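Local coordinates for dual specificity phosphatase 28 (Homo sapiens, PDB 5Y15), which removes phosphate from a synthetic aryl phosphate in vitro but has almost no activity toward phosphotyrosine and still less toward phosphothreonine, at residues G65-P77 / V84-E97. The protein carries 2 engineered substitutions. Residues are numbered along the deposited sequence; the frame is centred on the assembly and turned at random.
Sequences GVTLCVNVSRQQP and VAELRVPVFDDPAE
R88 reaches over from strand 85-88 to the turn that follows strand 66-71. Its chain bends at chi3 (-49°), bringing NH1 and NH2 end-on to Q76 O, with NH2 at 2.8 Å from that oxygen; NH1 also donates to S73 O, from above the carbonyl plane. Arginine fits because two of its N-H groups can share one oxygen while NH1 serves a second. Q76 O takes a third bond from N71 ND2, so one carbonyl is gripped by both an amide and a guanidinium. Asparagine suits this place because its amide works both ways: ND2 gives its other hydrogen to E86 OE2 at 3.1 Å, amide and carboxylate nearly coplanar, while OD1 accepts from S73 OG. S73 OG in turn accepts a hydrogen bond from Q76 N, an ST motif that shapes the turn. E86 also pairs through OE1 with R88 of the second subunit, whose antiparallel strand continues the sheet.

Beneath these polar groups, the two strands run parallel in the central sheet of the dual-specificity phosphatase fold, with L87 N donating to C69 O (2.9 Å). The opposite face is aliphatic: V70 CG1 meets V89 CG2 obliquely at 4.1 Å, their branched side chains filling the side under helix 100-115. V72, near S124, which here replaces the residue inferred to form the phosphocysteine intermediate, lays CG1 alongside V91 CG2.

Further on, extended R74 crosses F92 at about a right angle, its aliphatic CD 3.6 Å from the ring centroid in a CH-pi contact. P90 O lies over one guanidinium face, while NE and NH2 meet E97 side-on through syn lone pairs, the flat guanidinium matching the carboxylate with planes 5° apart.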
loop_
_atom_site.group_PDB
_atom_site.type_symbol
_atom_site.label_atom_id
_atom_site.label_comp_id
_atom_site.label_asym_id
_atom_site.label_seq_id
_atom_site.Cartn_x
_atom_site.Cartn_y
_atom_site.Cartn_z
ATOM N N GLY A 65 14.215 3.384 -10.130
ATOM C CA GLY A 65 14.173 3.345 -8.681
ATOM C C GLY A 65 12.776 3.205 -8.131
ATOM O O GLY A 65 12.495 3.690 -7.030
ATOM N N VAL A 66 11.885 2.548 -8.870
ATOM C CA VAL A 66 10.539 2.338 -8.373
ATOM C C VAL A 66 10.621 1.436 -7.157
ATOM O O VAL A 66 11.185 0.341 -7.209
ATOM C CB VAL A 66 9.644 1.752 -9.471
ATOM C CG1 VAL A 66 8.341 1.235 -8.878
ATOM C CG2 VAL A 66 9.342 2.832 -10.506
ATOM N N THR A 67 10.076 1.906 -6.045
ATOM C CA THR A 67 10.076 1.150 -4.812
ATOM C C THR A 67 8.672 0.767 -4.386
ATOM O O THR A 67 8.516 0.088 -3.363
ATOM C CB THR A 67 10.744 1.956 -3.691
ATOM O OG1 THR A 67 10.030 3.173 -3.524
ATOM C CG2 THR A 67 12.185 2.294 -4.062
ATOM N N LEU A 68 7.649 1.182 -5.134
ATOM C CA LEU A 68 6.282 0.793 -4.818
ATOM C C LEU A 68 5.505 0.688 -6.114
ATOM O O LEU A 68 5.526 1.629 -6.908
ATOM C CB LEU A 68 5.606 1.811 -3.889
ATOM C CG LEU A 68 4.110 1.619 -3.626
ATOM C CD1 LEU A 68 3.891 0.452 -2.692
ATOM C CD2 LEU A 68 3.443 2.882 -3.076
ATOM N N CYS A 69 4.846 -0.452 -6.328
ATOM C CA CYS A 69 3.933 -0.646 -7.451
ATOM C C CYS A 69 2.506 -0.586 -6.931
ATOM O O CYS A 69 2.155 -1.309 -5.992
ATOM C CB CYS A 69 4.170 -2.001 -8.139
ATOM S SG CYS A 69 5.808 -2.125 -8.878
ATOM N N VAL A 70 1.678 0.233 -7.559
ATOM C CA VAL A 70 0.274 0.338 -7.196
ATOM C C VAL A 70 -0.501 -0.328 -8.313
ATOM O O VAL A 70 -0.613 0.227 -9.415
ATOM C CB VAL A 70 -0.180 1.791 -6.995
ATOM C CG1 VAL A 70 -1.662 1.832 -6.557
ATOM C CG2 VAL A 70 0.722 2.518 -5.974
ATOM N N ASN A 71 -1.052 -1.502 -8.016
ATOM C CA ASN A 71 -1.776 -2.339 -8.976
ATOM C C ASN A 71 -3.242 -2.009 -8.769
ATOM O O ASN A 71 -3.849 -2.461 -7.802
ATOM C CB ASN A 71 -1.452 -3.808 -8.699
ATOM C CG ASN A 71 -2.118 -4.805 -9.674
ATOM O OD1 ASN A 71 -3.021 -4.480 -10.450
ATOM N ND2 ASN A 71 -1.674 -6.047 -9.592
ATOM N N VAL A 72 -3.807 -1.180 -9.641
ATOM C CA VAL A 72 -5.214 -0.759 -9.495
ATOM C C VAL A 72 -6.048 -1.722 -10.327
ATOM O O VAL A 72 -6.471 -1.440 -11.457
ATOM C CB VAL A 72 -5.418 0.704 -9.901
ATOM C CG1 VAL A 72 -6.731 1.240 -9.309
ATOM C CG2 VAL A 72 -4.203 1.567 -9.479
ATOM N N SER A 73 -6.357 -2.881 -9.740
ATOM C CA SER A 73 -7.192 -3.867 -10.416
ATOM C C SER A 73 -7.500 -4.999 -9.461
ATOM O O SER A 73 -6.818 -5.192 -8.456
ATOM C CB SER A 73 -6.511 -4.456 -11.649
ATOM O OG SER A 73 -5.541 -5.374 -11.204
ATOM N N ARG A 74 -8.471 -5.817 -9.850
ATOM C CA ARG A 74 -8.786 -6.986 -9.053
ATOM C C ARG A 74 -8.060 -8.214 -9.547
ATOM O O ARG A 74 -7.738 -9.085 -8.735
ATOM C CB ARG A 74 -10.290 -7.253 -9.080
ATOM C CG ARG A 74 -11.104 -6.145 -8.462
ATOM C CD ARG A 74 -12.555 -6.546 -8.440
ATOM N NE ARG A 74 -13.425 -5.511 -7.896
ATOM C CZ ARG A 74 -13.912 -5.538 -6.663
ATOM N NH1 ARG A 74 -13.584 -6.539 -5.854
ATOM N NH2 ARG A 74 -14.711 -4.570 -6.232
ATOM N N GLN A 75 -7.670 -8.242 -10.826
ATOM C CA GLN A 75 -7.193 -9.477 -11.425
ATOM C C GLN A 75 -5.890 -9.323 -12.171
ATOM O O GLN A 75 -5.414 -10.322 -12.712
ATOM C CB GLN A 75 -8.210 -10.016 -12.454
ATOM C CG GLN A 75 -9.638 -10.212 -11.992
ATOM C CD GLN A 75 -9.754 -11.110 -10.794
ATOM O OE1 GLN A 75 -8.851 -11.900 -10.505
ATOM N NE2 GLN A 75 -10.880 -11.012 -10.092
ATOM N N GLN A 76 -5.206 -8.124 -12.100
ATOM C CA GLN A 76 -3.973 -8.094 -12.867
ATOM C C GLN A 76 -2.824 -8.534 -11.977
ATOM O O GLN A 76 -2.858 -8.310 -10.764
ATOM C CB GLN A 76 -3.679 -6.693 -13.435
ATOM C CG GLN A 76 -4.721 -6.173 -14.431
ATOM C CD GLN A 76 -4.691 -6.919 -15.762
ATOM O OE1 GLN A 76 -3.622 -7.153 -16.340
ATOM N NE2 GLN A 76 -5.871 -7.304 -16.252
ATOM N N PRO A 77 -1.865 -9.256 -12.541
ATOM C CA PRO A 77 -0.775 -9.790 -11.727
ATOM C C PRO A 77 0.161 -8.680 -11.265
ATOM O O PRO A 77 0.488 -7.758 -12.015
ATOM C CB PRO A 77 -0.079 -10.772 -12.681
ATOM C CG PRO A 77 -0.396 -10.220 -14.045
ATOM C CD PRO A 77 -1.814 -9.755 -13.926
ATOM N N VAL A 84 10.116 -5.521 -4.412
ATOM C CA VAL A 84 9.410 -4.251 -4.512
ATOM C C VAL A 84 8.030 -4.432 -3.898
ATOM O O VAL A 84 7.256 -5.290 -4.342
ATOM C CB VAL A 84 9.304 -3.780 -5.969
ATOM C CG1 VAL A 84 8.471 -2.512 -6.059
ATOM C CG2 VAL A 84 10.695 -3.569 -6.552
ATOM N N ALA A 85 7.726 -3.626 -2.881
ATOM C CA ALA A 85 6.417 -3.683 -2.248
ATOM C C ALA A 85 5.342 -3.377 -3.280
ATOM O O ALA A 85 5.563 -2.619 -4.220
ATOM C CB ALA A 85 6.351 -2.679 -1.089
ATOM N N GLU A 86 4.174 -4.002 -3.113
ATOM C CA GLU A 86 3.067 -3.871 -4.053
ATOM C C GLU A 86 1.777 -3.657 -3.285
ATOM O O GLU A 86 1.458 -4.420 -2.364
ATOM C CB GLU A 86 2.890 -5.128 -4.947
ATOM C CG GLU A 86 1.498 -5.162 -5.648
ATOM C CD GLU A 86 1.121 -6.527 -6.295
ATOM O OE1 GLU A 86 1.779 -7.552 -6.000
ATOM O OE2 GLU A 86 0.129 -6.582 -7.076
ATOM N N LEU A 87 1.034 -2.632 -3.682
ATOM C CA LEU A 87 -0.268 -2.327 -3.109
ATOM C C LEU A 87 -1.314 -2.590 -4.179
ATOM O O LEU A 87 -1.286 -1.947 -5.237
ATOM C CB LEU A 87 -0.326 -0.869 -2.628
ATOM C CG LEU A 87 -1.715 -0.339 -2.260
ATOM C CD1 LEU A 87 -2.242 -1.041 -1.038
ATOM C CD2 LEU A 87 -1.645 1.172 -2.004
ATOM N N ARG A 88 -2.240 -3.513 -3.909
ATOM C CA ARG A 88 -3.324 -3.781 -4.838
ATOM C C ARG A 88 -4.532 -2.994 -4.375
ATOM O O ARG A 88 -4.914 -3.073 -3.202
ATOM C CB ARG A 88 -3.682 -5.279 -4.910
ATOM C CG ARG A 88 -4.995 -5.540 -5.699
ATOM C CD ARG A 88 -5.358 -7.052 -5.896
ATOM N NE ARG A 88 -4.247 -7.852 -6.384
ATOM C CZ ARG A 88 -3.999 -8.055 -7.675
ATOM N NH1 ARG A 88 -4.782 -7.490 -8.597
ATOM N NH2 ARG A 88 -2.964 -8.799 -8.042
ATOM N N VAL A 89 -5.115 -2.231 -5.292
ATOM C CA VAL A 89 -6.345 -1.479 -5.070
ATOM C C VAL A 89 -7.427 -2.181 -5.871
ATOM O O VAL A 89 -7.501 -2.006 -7.091
ATOM C CB VAL A 89 -6.150 -0.008 -5.473
ATOM C CG1 VAL A 89 -7.423 0.822 -5.297
ATOM C CG2 VAL A 89 -5.050 0.562 -4.638
ATOM N N PRO A 90 -8.257 -2.996 -5.229
ATOM C CA PRO A 90 -9.114 -3.939 -5.962
ATOM C C PRO A 90 -10.373 -3.329 -6.531
ATOM O O PRO A 90 -11.399 -3.267 -5.842
ATOM C CB PRO A 90 -9.457 -5.001 -4.909
ATOM C CG PRO A 90 -9.210 -4.383 -3.594
ATOM C CD PRO A 90 -8.476 -3.059 -3.777
ATOM N N VAL A 91 -10.310 -2.845 -7.767
ATOM C CA VAL A 91 -11.491 -2.338 -8.448
ATOM C C VAL A 91 -11.424 -2.783 -9.895
ATOM O O VAL A 91 -10.343 -2.921 -10.475
ATOM C CB VAL A 91 -11.641 -0.784 -8.380
ATOM C CG1 VAL A 91 -11.933 -0.308 -6.981
ATOM C CG2 VAL A 91 -10.379 -0.079 -8.934
ATOM N N PHE A 92 -12.597 -3.042 -10.466
ATOM C CA PHE A 92 -12.667 -3.198 -11.904
ATOM C C PHE A 92 -12.740 -1.807 -12.520
ATOM O O PHE A 92 -13.095 -0.823 -11.866
ATOM C CB PHE A 92 -13.911 -3.991 -12.353
ATOM C CG PHE A 92 -13.873 -5.477 -12.047
ATOM C CD1 PHE A 92 -12.879 -6.292 -12.564
ATOM C CD2 PHE A 92 -14.868 -6.053 -11.285
ATOM C CE1 PHE A 92 -12.862 -7.656 -12.297
ATOM C CE2 PHE A 92 -14.868 -7.428 -11.009
ATOM C CZ PHE A 92 -13.857 -8.225 -11.516
ATOM N N ASP A 93 -12.443 -1.729 -13.809
ATOM C CA ASP A 93 -12.583 -0.453 -14.497
ATOM C C ASP A 93 -14.066 -0.266 -14.809
ATOM O O ASP A 93 -14.539 -0.462 -15.929
ATOM C CB ASP A 93 -11.713 -0.413 -15.744
ATOM C CG ASP A 93 -11.805 0.919 -16.465
ATOM O OD1 ASP A 93 -12.489 1.822 -15.936
ATOM O OD2 ASP A 93 -11.208 1.047 -17.555
ATOM N N ASP A 94 -14.814 0.093 -13.771
ATOM C CA ASP A 94 -16.243 0.149 -13.913
ATOM C C ASP A 94 -16.767 1.355 -13.155
ATOM O O ASP A 94 -16.361 1.598 -12.005
ATOM C CB ASP A 94 -16.861 -1.168 -13.377
ATOM C CG ASP A 94 -18.365 -1.239 -13.532
ATOM O OD1 ASP A 94 -19.092 -0.347 -13.054
ATOM O OD2 ASP A 94 -18.827 -2.205 -14.172
ATOM N N PRO A 95 -17.700 2.099 -13.743
ATOM C CA PRO A 95 -18.121 3.352 -13.109
ATOM C C PRO A 95 -18.828 3.150 -11.788
ATOM O O PRO A 95 -18.976 4.115 -11.035
ATOM C CB PRO A 95 -19.040 3.994 -14.166
ATOM C CG PRO A 95 -19.492 2.848 -15.025
ATOM C CD PRO A 95 -18.334 1.887 -15.055
ATOM N N ALA A 96 -19.301 1.946 -11.497
ATOM C CA ALA A 96 -19.974 1.681 -10.236
ATOM C C ALA A 96 -19.006 1.277 -9.137
ATOM O O ALA A 96 -19.402 1.237 -7.972
ATOM C CB ALA A 96 -21.023 0.577 -10.419
ATOM N N GLU A 97 -17.736 1.057 -9.465
ATOM C CA GLU A 97 -16.756 0.724 -8.452
ATOM C C GLU A 97 -16.381 1.966 -7.645
ATOM O O GLU A 97 -16.238 3.068 -8.192
ATOM C CB GLU A 97 -15.519 0.132 -9.121
ATOM C CG GLU A 97 -15.763 -1.229 -9.722
ATOM C CD GLU A 97 -15.431 -2.334 -8.746
ATOM O OE1 GLU A 97 -14.738 -3.296 -9.131
ATOM O OE2 GLU A 97 -15.834 -2.222 -7.577
HETATM O O HOH W 1 9.438 -1.864 -1.302
#